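Local coordinates for protein 2-C-methyl-D-erythritol 4-phosphate cytidylyltransferase (Thermus thermophilus HB8, PDB 2PX7) that probably catalyses the transfer of a cytidylyl group from CTP to 2-C-methyl-D-erythritol 4-phosphate, releasing diphosphate, in the isoprenoid precursor pathway, at residues E67-G75 against L82-G90; V26-G34 against R93-L101. All coordinates share one frame; numbering follows the deposited sequence.

Contacts 1 and 2 sit in one half of the mixed central sheet, their centres about 8 Å apart. Along the chain the order is 26-34, 67-75, 82-90, 93-101, which nests contact 1 inside the loop that contact 2 closes. Strands 27-31 and 67-72 are neighbours in the sheet, probably hydrogen-bonded, Val28 N to Glu67 O and Leu69 N to Val28 O. Contact 1 adds strand 85-88, outermost on this side of the sheet within the chain; contact 2 lays helix 93-103, which follows that strand, over one side of the sheet. Together they form one edge of the Rossmann-like sheet, with strand 27-31 leading into the segment that carries the predicted transition-state stabilisers Arg38 and Lys44.

Contact 1: residues E67-G75 against L82-G90; sequences EVLVALPPG and LGAVFLEGG
The Phe86 ring meets Val70 and Leu72 along its CD1-CE1 side, both approaching obliquely. Val70 lines up next to Phe86 on the same face of the sheet, with Val70 CB 3.6 Å from Phe86 CD1, while Leu72 CD1 reaches Phe86 CD1 at 3.6 Å from further along the strand. With CG anti to the carbonyl carbon (chi1 -64°), Phe86 swings its ring over beside its neighbour strand; Pro78 and Pro79 of the connecting loop also touch it. On the same side of the sheet Val70 CG2 packs on Ala84 CB at 3.9 Å. On the opposite face, where Leu69 also touches Leu100 of helix 93-103, Leu69 CD2 lies 3.8 Å from Val85 CB. The backbones pair in parallel through hydrogen bonds from Val85 N to Val68 O, Val70 N to Val85 O, Leu87 N to Val70 O and Leu72 N to Leu87 O. The last bond, Gly89 N to Leu72 O at 2.8 Å, differs, its donor raised 39° out of the carbonyl plane. At the C-terminal end of the pair, a water accepts from Gly75 N in the loop and donates to Glu88 OE2 at 2.6 Å. Five main-chain bonds thus fix how strand 85-88 is aligned, with apolar side chains packing on both faces and polar bridging left to the exposed end.

Contact 2: residues V26-G34 against R93-L101; sequences VSVLIPAAG and RQASVARLL
Helix 93-103, the crossover between the parallel strands 85-88 and 108-111 of the Rossmann-like sheet, passes over strand 27-31, where Leu29, Pro31 and Ala33 pack against it. The two axes approach to 7.7 Å at 147°, so strand and helix run roughly antiparallel. Leu29 and Leu100 reach past one another from opposite sides, Leu29 CB lying 4.0 Å from Leu100 CD1, while Leu29 CD1 meets Leu101 CD1 at 3.9 Å. Leu100 CD1 goes on to press against the Ile30-Pro31 peptide, 3.5 Å from Ile30 C. An alanine at Leu29 removes both methyls, which would probably open a gap between Leu101 CD1 and the CB and carbonyl O of Leu100. Pro31 CG packs on Val97 CG2 at 3.6 Å and also lies 4.1 Å above the Arg93 guanidinium plane, over its centre. The arginine reaches there because its CG is anti to the backbone N (chi1 -180°) and the chain stays extended to NE; its NH2 then makes a salt bridge with Asp113. At the loop end Ala33 CB touches Ser96 OG at 3.5 Å. Strand 67-72 flanks the contact through Leu69 and Ala71, strand 108-111 through Val111, and helix 175-188 brings His182 against Val97 and Leu101.

Contact 1: residues E67-G75 against L82-G90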
loop_
_atom_site.group_PDB
_atom_site.type_symbol
_atom_site.label_atom_id
_atom_site.label_comp_id
_atom_site.label_asym_id
_atom_site.label_seq_id
_atom_site.Cartn_x
_atom_site.Cartn_y
_atom_site.Cartn_z
ATOM N N GLU A 67 23.662 -8.731 16.875
ATOM C CA GLU A 67 24.211 -9.490 15.739
ATOM C C GLU A 67 23.358 -9.271 14.479
ATOM O O GLU A 67 22.134 -9.456 14.506
ATOM C CB GLU A 67 24.262 -10.979 16.106
ATOM C CG GLU A 67 24.745 -11.917 15.005
ATOM C CD GLU A 67 24.729 -13.382 15.440
ATOM O OE1 GLU A 67 23.634 -13.947 15.666
ATOM O OE2 GLU A 67 25.826 -13.977 15.536
ATOM N N VAL A 68 23.999 -8.835 13.398
ATOM C CA VAL A 68 23.352 -8.702 12.096
ATOM C C VAL A 68 24.037 -9.667 11.113
ATOM O O VAL A 68 25.266 -9.646 10.947
ATOM C CB VAL A 68 23.383 -7.254 11.548
ATOM C CG1 VAL A 68 22.595 -7.146 10.234
ATOM C CG2 VAL A 68 22.847 -6.239 12.588
ATOM N N LEU A 69 23.230 -10.520 10.487
ATOM C CA LEU A 69 23.717 -11.503 9.516
ATOM C C LEU A 69 23.046 -11.236 8.185
ATOM O O LEU A 69 21.817 -11.131 8.109
ATOM C CB LEU A 69 23.405 -12.918 10.002
ATOM C CG LEU A 69 24.046 -13.357 11.326
ATOM C CD1 LEU A 69 23.289 -14.509 11.938
ATOM C CD2 LEU A 69 25.515 -13.763 11.124
ATOM N N VAL A 70 23.858 -11.113 7.143
ATOM C CA VAL A 70 23.395 -10.703 5.821
ATOM C C VAL A 70 23.759 -11.755 4.780
ATOM O O VAL A 70 24.896 -12.244 4.750
ATOM C CB VAL A 70 24.016 -9.343 5.399
ATOM C CG1 VAL A 70 23.520 -8.912 3.999
ATOM C CG2 VAL A 70 23.712 -8.261 6.440
ATOM N N ALA A 71 22.794 -12.084 3.925
ATOM C CA ALA A 71 23.008 -12.986 2.808
ATOM C C ALA A 71 23.137 -12.181 1.530
ATOM O O ALA A 71 22.305 -11.305 1.261
ATOM C CB ALA A 71 21.863 -13.968 2.690
ATOM N N LEU A 72 24.177 -12.461 0.743
ATOM C CA LEU A 72 24.349 -11.786 -0.533
ATOM C C LEU A 72 24.458 -12.791 -1.680
ATOM O O LEU A 72 24.862 -13.933 -1.461
ATOM C CB LEU A 72 25.583 -10.868 -0.500
ATOM C CG LEU A 72 25.514 -9.623 0.387
ATOM C CD1 LEU A 72 26.845 -8.891 0.357
ATOM C CD2 LEU A 72 24.361 -8.692 -0.032
ATOM N N PRO A 73 24.114 -12.372 -2.912
ATOM C CA PRO A 73 24.201 -13.363 -3.980
ATOM C C PRO A 73 25.662 -13.832 -4.140
ATOM O O PRO A 73 26.576 -13.033 -3.934
ATOM C CB PRO A 73 23.726 -12.601 -5.224
ATOM C CG PRO A 73 23.030 -11.363 -4.702
ATOM C CD PRO A 73 23.699 -11.045 -3.404
ATOM N N PRO A 74 25.885 -15.130 -4.451
ATOM C CA PRO A 74 27.258 -15.612 -4.630
ATOM C C PRO A 74 28.012 -14.763 -5.663
ATOM O O PRO A 74 27.445 -14.398 -6.693
ATOM C CB PRO A 74 27.055 -17.039 -5.150
ATOM C CG PRO A 74 25.710 -17.459 -4.602
ATOM C CD PRO A 74 24.888 -16.202 -4.668
ATOM N N GLY A 75 29.270 -14.439 -5.379
ATOM C CA GLY A 75 30.053 -13.582 -6.273
ATOM C C GLY A 75 30.023 -12.095 -5.939
ATOM O O GLY A 75 30.960 -11.370 -6.273
ATOM N N LEU A 82 31.177 -2.380 7.679
ATOM C CA LEU A 82 29.816 -2.310 8.199
ATOM C C LEU A 82 29.712 -3.253 9.385
ATOM O O LEU A 82 30.510 -4.181 9.517
ATOM C CB LEU A 82 28.814 -2.687 7.109
ATOM C CG LEU A 82 28.974 -1.996 5.751
ATOM C CD1 LEU A 82 28.088 -2.675 4.721
ATOM C CD2 LEU A 82 28.663 -0.499 5.833
ATOM N N GLY A 83 28.751 -3.019 10.267
ATOM C CA GLY A 83 28.604 -3.895 11.423
ATOM C C GLY A 83 27.669 -5.042 11.089
ATOM O O GLY A 83 26.465 -4.980 11.421
ATOM N N ALA A 84 28.212 -6.062 10.410
ATOM C CA ALA A 84 27.449 -7.233 9.965
ATOM C C ALA A 84 28.369 -8.385 9.537
ATOM O O ALA A 84 29.492 -8.158 9.099
ATOM C CB ALA A 84 26.509 -6.862 8.814
ATOM N N VAL A 85 27.874 -9.614 9.664
ATOM C CA VAL A 85 28.555 -10.803 9.131
ATOM C C VAL A 85 27.840 -11.265 7.853
ATOM O O VAL A 85 26.618 -11.317 7.816
ATOM C CB VAL A 85 28.663 -11.920 10.210
ATOM C CG1 VAL A 85 29.123 -13.252 9.604
ATOM C CG2 VAL A 85 29.616 -11.475 11.346
ATOM N N PHE A 86 28.609 -11.556 6.804
ATOM C CA PHE A 86 28.069 -11.878 5.479
ATOM C C PHE A 86 28.271 -13.341 5.085
ATOM O O PHE A 86 29.303 -13.936 5.396
ATOM C CB PHE A 86 28.696 -10.979 4.413
ATOM C CG PHE A 86 28.380 -9.520 4.590
ATOM C CD1 PHE A 86 27.305 -8.946 3.918
ATOM C CD2 PHE A 86 29.151 -8.722 5.436
ATOM C CE1 PHE A 86 26.999 -7.595 4.086
ATOM C CE2 PHE A 86 28.860 -7.360 5.611
ATOM C CZ PHE A 86 27.776 -6.798 4.937
ATOM N N LEU A 87 27.277 -13.912 4.408
ATOM C CA LEU A 87 27.383 -15.251 3.827
ATOM C C LEU A 87 26.737 -15.223 2.449
ATOM O O LEU A 87 26.070 -14.244 2.093
ATOM C CB LEU A 87 26.670 -16.316 4.675
ATOM C CG LEU A 87 26.093 -16.229 6.087
ATOM C CD1 LEU A 87 25.456 -17.562 6.440
ATOM C CD2 LEU A 87 27.145 -15.888 7.143
ATOM N N GLU A 88 26.930 -16.296 1.685
ATOM C CA GLU A 88 26.323 -16.414 0.364
ATOM C C GLU A 88 24.901 -16.929 0.520
ATOM O O GLU A 88 24.668 -17.922 1.214
ATOM C CB GLU A 88 27.130 -17.353 -0.538
ATOM C CG GLU A 88 28.596 -16.971 -0.658
ATOM C CD GLU A 88 29.365 -17.815 -1.654
ATOM O OE1 GLU A 88 29.120 -19.041 -1.776
ATOM O OE2 GLU A 88 30.231 -17.223 -2.328
ATOM N N GLY A 89 23.955 -16.228 -0.093
ATOM C CA GLY A 89 22.558 -16.648 -0.085
ATOM C C GLY A 89 22.259 -17.735 -1.105
ATOM O O GLY A 89 23.081 -18.021 -2.003
ATOM N N GLY A 90 21.081 -18.348 -0.970
ATOM C CA GLY A 90 20.616 -19.337 -1.928
ATOM C C GLY A 90 19.827 -18.710 -3.049
ATOM O O GLY A 90 19.784 -17.482 -3.191
HETATM O O HOH W 1 30.502 -14.683 -3.033
#

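Contact 2: residues V26-G34 against R93-L101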
loop_
_atom_site.group_PDB
_atom_site.type_symbol
_atom_site.label_atom_id
_atom_site.label_comp_id
_atom_site.label_asym_id
_atom_site.label_seq_id
_atom_site.Cartn_x
_atom_site.Cartn_y
_atom_site.Cartn_z
ATOM N N VAL A 26 19.391 -7.861 19.959
ATOM C CA VAL A 26 19.638 -9.363 19.743
ATOM C C VAL A 26 19.952 -9.897 18.255
ATOM O O VAL A 26 20.850 -9.366 17.633
ATOM C CB VAL A 26 18.701 -10.293 20.611
ATOM C CG1 VAL A 26 19.352 -10.608 21.945
ATOM C CG2 VAL A 26 17.346 -9.678 20.882
ATOM N N SER A 27 19.284 -10.909 17.681
ATOM C CA SER A 27 19.766 -11.489 16.358
ATOM C C SER A 27 19.028 -11.195 14.981
ATOM O O SER A 27 17.949 -11.707 14.720
ATOM C CB SER A 27 19.975 -12.994 16.529
ATOM O OG SER A 27 20.991 -13.508 15.694
ATOM N N VAL A 28 19.637 -10.416 14.083
ATOM C CA VAL A 28 18.939 -9.918 12.879
ATOM C C VAL A 28 19.377 -10.622 11.582
ATOM O O VAL A 28 20.567 -10.640 11.254
ATOM C CB VAL A 28 19.109 -8.365 12.715
ATOM C CG1 VAL A 28 18.481 -7.886 11.439
ATOM C CG2 VAL A 28 18.527 -7.604 13.915
ATOM N N LEU A 29 18.420 -11.193 10.846
ATOM C CA LEU A 29 18.737 -11.894 9.589
ATOM C C LEU A 29 18.226 -11.115 8.401
ATOM O O LEU A 29 17.036 -10.819 8.329
ATOM C CB LEU A 29 18.171 -13.327 9.571
ATOM C CG LEU A 29 18.256 -14.133 10.877
ATOM C CD1 LEU A 29 17.675 -15.549 10.685
ATOM C CD2 LEU A 29 19.705 -14.208 11.357
ATOM N N ILE A 30 19.135 -10.791 7.481
ATOM C CA ILE A 30 18.829 -10.044 6.263
ATOM C C ILE A 30 19.060 -10.901 4.995
ATOM O O ILE A 30 20.158 -10.884 4.423
ATOM C CB ILE A 30 19.671 -8.712 6.180
ATOM C CG1 ILE A 30 19.621 -7.890 7.492
ATOM C CG2 ILE A 30 19.354 -7.903 4.906
ATOM C CD1 ILE A 30 18.210 -7.378 7.985
ATOM N N PRO A 31 18.021 -11.638 4.539
ATOM C CA PRO A 31 18.165 -12.477 3.332
ATOM C C PRO A 31 18.148 -11.670 2.040
ATOM O O PRO A 31 17.186 -11.746 1.297
ATOM C CB PRO A 31 16.934 -13.397 3.398
ATOM C CG PRO A 31 15.870 -12.540 4.123
ATOM C CD PRO A 31 16.660 -11.724 5.124
ATOM N N ALA A 32 19.208 -10.915 1.773
ATOM C CA ALA A 32 19.280 -10.027 0.602
ATOM C C ALA A 32 20.004 -10.635 -0.613
ATOM O O ALA A 32 20.967 -10.052 -1.130
ATOM C CB ALA A 32 19.953 -8.718 0.997
ATOM N N ALA A 33 19.558 -11.786 -1.096
ATOM C CA ALA A 33 20.285 -12.394 -2.215
ATOM C C ALA A 33 19.636 -12.230 -3.616
ATOM O O ALA A 33 20.113 -12.803 -4.617
ATOM C CB ALA A 33 20.663 -13.835 -1.899
ATOM N N GLY A 34 18.586 -11.409 -3.694
ATOM C CA GLY A 34 17.933 -11.101 -4.971
ATOM C C GLY A 34 18.859 -10.359 -5.908
ATOM O O GLY A 34 19.641 -9.526 -5.466
ATOM N N ARG A 93 14.833 -16.412 -1.265
ATOM C CA ARG A 93 14.861 -15.722 0.020
ATOM C C ARG A 93 14.793 -16.738 1.154
ATOM O O ARG A 93 15.570 -16.675 2.094
ATOM C CB ARG A 93 13.710 -14.701 0.105
ATOM C CG ARG A 93 13.613 -13.891 1.411
ATOM C CD ARG A 93 12.169 -13.318 1.569
ATOM N NE ARG A 93 11.976 -12.415 2.718
ATOM C CZ ARG A 93 11.687 -12.805 3.970
ATOM N NH1 ARG A 93 11.583 -14.103 4.267
ATOM N NH2 ARG A 93 11.507 -11.906 4.934
ATOM N N GLN A 94 13.892 -17.710 1.034
ATOM C CA GLN A 94 13.716 -18.728 2.052
ATOM C C GLN A 94 14.985 -19.522 2.321
ATOM O O GLN A 94 15.301 -19.799 3.475
ATOM C CB GLN A 94 12.586 -19.671 1.661
ATOM C CG GLN A 94 12.243 -20.675 2.752
ATOM C CD GLN A 94 10.994 -21.475 2.446
ATOM O OE1 GLN A 94 10.005 -20.931 1.957
ATOM N NE2 GLN A 94 11.021 -22.756 2.752
ATOM N N ALA A 95 15.677 -19.920 1.246
ATOM C CA ALA A 95 16.960 -20.630 1.350
ATOM C C ALA A 95 18.007 -19.741 2.008
ATOM O O ALA A 95 18.793 -20.209 2.815
ATOM C CB ALA A 95 17.443 -21.090 -0.036
ATOM N N SER A 96 18.005 -18.452 1.673
ATOM C CA SER A 96 18.933 -17.522 2.319
ATOM C C SER A 96 18.649 -17.411 3.807
ATOM O O SER A 96 19.593 -17.438 4.605
ATOM C CB SER A 96 18.918 -16.148 1.659
ATOM O OG SER A 96 19.321 -16.247 0.304
ATOM N N VAL A 97 17.365 -17.308 4.183
ATOM C CA VAL A 97 16.990 -17.287 5.616
ATOM C C VAL A 97 17.500 -18.519 6.371
ATOM O O VAL A 97 18.038 -18.394 7.474
ATOM C CB VAL A 97 15.453 -17.169 5.855
ATOM C CG1 VAL A 97 15.120 -17.418 7.339
ATOM C CG2 VAL A 97 14.916 -15.810 5.402
ATOM N N ALA A 98 17.302 -19.709 5.800
ATOM C CA ALA A 98 17.788 -20.958 6.428
ATOM C C ALA A 98 19.313 -20.938 6.670
ATOM O O ALA A 98 19.812 -21.386 7.707
ATOM C CB ALA A 98 17.388 -22.188 5.566
ATOM N N ARG A 99 20.045 -20.401 5.703
ATOM C CA ARG A 99 21.496 -20.270 5.815
ATOM C C ARG A 99 21.889 -19.338 6.935
ATOM O O ARG A 99 22.702 -19.695 7.791
ATOM C CB ARG A 99 22.093 -19.808 4.491
ATOM C CG ARG A 99 21.969 -20.882 3.400
ATOM C CD ARG A 99 22.639 -20.394 2.138
ATOM N NE ARG A 99 22.405 -21.271 0.997
ATOM C CZ ARG A 99 23.201 -21.333 -0.070
ATOM N NH1 ARG A 99 24.303 -20.579 -0.132
ATOM N NH2 ARG A 99 22.898 -22.154 -1.080
ATOM N N LEU A 100 21.283 -18.156 6.938
ATOM C CA LEU A 100 21.494 -17.173 7.996
ATOM C C LEU A 100 21.135 -17.726 9.362
ATOM O O LEU A 100 21.831 -17.481 10.337
ATOM C CB LEU A 100 20.688 -15.896 7.711
ATOM C CG LEU A 100 21.123 -15.131 6.459
ATOM C CD1 LEU A 100 20.145 -14.000 6.186
ATOM C CD2 LEU A 100 22.562 -14.607 6.602
ATOM N N LEU A 101 20.040 -18.468 9.419
ATOM C CA LEU A 101 19.511 -19.010 10.677
ATOM C C LEU A 101 20.482 -19.970 11.371
ATOM O O LEU A 101 20.582 -19.990 12.598
ATOM C CB LEU A 101 18.191 -19.730 10.390
ATOM C CG LEU A 101 17.208 -20.094 11.498
ATOM C CD1 LEU A 101 16.924 -18.902 12.446
ATOM C CD2 LEU A 101 15.933 -20.621 10.830
#